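PDB 3NYB: protein AIR2, which probably helps bind RNA through its zinc knuckles and pairs with a poly(A) polymerase in the TRAMP RNA surveillance complex. Local coordinates for residues T46-C49 and G54-H57. Sequence-based numbering, arbitrary orientation.
Sequences TIYC and GKGH. With ZN (zinc ion), chain D.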
loop_
_atom_site.group_PDB
_atom_site.type_symbol
_atom_site.label_atom_id
_atom_site.label_comp_id
_atom_site.label_asym_id
_atom_site.label_seq_id
_atom_site.Cartn_x
_atom_site.Cartn_y
_atom_site.Cartn_z
ATOM N N THR B 46 -17.717 -11.031 -11.967
ATOM C CA THR B 46 -17.033 -11.360 -13.212
ATOM C C THR B 46 -15.517 -11.352 -13.015
ATOM O O THR B 46 -15.016 -10.918 -11.979
ATOM C CB THR B 46 -17.411 -10.387 -14.346
ATOM O OG1 THR B 46 -18.779 -9.990 -14.202
ATOM C CG2 THR B 46 -17.218 -11.045 -15.707
ATOM N N ILE B 47 -14.796 -11.842 -14.014
ATOM C CA ILE B 47 -13.354 -11.988 -13.933
ATOM C C ILE B 47 -12.703 -10.894 -14.765
ATOM O O ILE B 47 -13.339 -10.336 -15.655
ATOM C CB ILE B 47 -12.913 -13.378 -14.439
ATOM C CG1 ILE B 47 -13.346 -14.465 -13.456
ATOM C CG2 ILE B 47 -11.414 -13.443 -14.641
ATOM C CD1 ILE B 47 -14.811 -14.843 -13.555
ATOM N N TYR B 48 -11.449 -10.573 -14.464
ATOM C CA TYR B 48 -10.730 -9.560 -15.224
ATOM C C TYR B 48 -9.294 -9.968 -15.495
ATOM O O TYR B 48 -8.611 -10.495 -14.624
ATOM C CB TYR B 48 -10.785 -8.218 -14.510
ATOM C CG TYR B 48 -12.170 -7.629 -14.463
ATOM C CD1 TYR B 48 -13.024 -7.898 -13.405
ATOM C CD2 TYR B 48 -12.627 -6.807 -15.482
ATOM C CE1 TYR B 48 -14.296 -7.361 -13.357
ATOM C CE2 TYR B 48 -13.899 -6.265 -15.444
ATOM C CZ TYR B 48 -14.729 -6.547 -14.379
ATOM O OH TYR B 48 -15.993 -6.009 -14.335
ATOM N N CYS B 49 -8.847 -9.719 -16.718
ATOM C CA CYS B 49 -7.527 -10.141 -17.145
ATOM C C CYS B 49 -6.497 -9.033 -16.977
ATOM O O CYS B 49 -6.714 -7.898 -17.397
ATOM C CB CYS B 49 -7.573 -10.594 -18.596
ATOM S SG CYS B 49 -5.953 -10.691 -19.337
ATOM N N GLY B 54 -9.646 -6.941 -20.504
ATOM C CA GLY B 54 -10.849 -7.677 -20.849
ATOM C C GLY B 54 -11.424 -8.528 -19.733
ATOM O O GLY B 54 -10.699 -9.006 -18.861
ATOM N N LYS B 55 -12.739 -8.725 -19.775
ATOM C CA LYS B 55 -13.446 -9.500 -18.757
ATOM C C LYS B 55 -13.730 -10.922 -19.222
ATOM O O LYS B 55 -13.755 -11.196 -20.420
ATOM C CB LYS B 55 -14.755 -8.810 -18.380
ATOM C CG LYS B 55 -15.716 -8.657 -19.532
ATOM C CD LYS B 55 -16.489 -7.349 -19.447
ATOM C CE LYS B 55 -17.224 -7.207 -18.129
ATOM N NZ LYS B 55 -17.992 -5.935 -18.097
ATOM N N GLY B 56 -13.933 -11.825 -18.265
ATOM C CA GLY B 56 -14.292 -13.199 -18.564
ATOM C C GLY B 56 -13.167 -14.210 -18.442
ATOM O O GLY B 56 -13.401 -15.410 -18.569
ATOM N N HIS B 57 -11.947 -13.741 -18.199
ATOM C CA HIS B 57 -10.802 -14.640 -18.070
ATOM C C HIS B 57 -9.650 -13.984 -17.313
ATOM O O HIS B 57 -9.550 -12.758 -17.259
ATOM C CB HIS B 57 -10.322 -15.088 -19.452
ATOM C CG HIS B 57 -9.717 -13.990 -20.265
ATOM N ND1 HIS B 57 -10.478 -13.050 -20.940
ATOM C CD2 HIS B 57 -8.428 -13.669 -20.517
ATOM C CE1 HIS B 57 -9.682 -12.210 -21.563
ATOM N NE2 HIS B 57 -8.427 -12.558 -21.322
HETATM ZN ZN ZN D . -6.742 -10.893 -21.849
#
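The imidazole of H57 carries the CB of C49 over one face, a CH-pi contact with CB 3.9 Å from the ring centroid and 29° off the normal. At the rim of the same ring, NE2 binds the zinc ion at 2.4 Å. The sulfur of C49 sits obliquely to the ring and reaches that metal too, SG to zinc 2.6 Å; SG anti to the backbone N (chi1 164°) puts the sulfur at the metal. The second flat group, the phenol ring of Y48, runs beside the K55 side chain, both pointing the same way, and meets its CB obliquely, CE2 to CB 4.0 Å. V244 of the poly(A) RNA polymerase subunit packs on this tyrosine as well. Between the two rings the backbones join through a single bridge, Y48 with K55. C49 N donates to G54 O at 2.9 Å and G56 N to I47 O at 3.1 Å, two backbone hydrogen bonds. G56 has a positive phi of 103°, where a CB would press on the carbonyl O of K55, so the backbone there calls for glycine, and I47 lays its CG2 against the H57 backbone. C52 and C62 complete the CCHC site of this zinc knuckle. The zinc thus joins C49 directly to H57, while the two backbone bonds hold 46-49 and 54-57 together, and the metal probably favours C49 as thiolate.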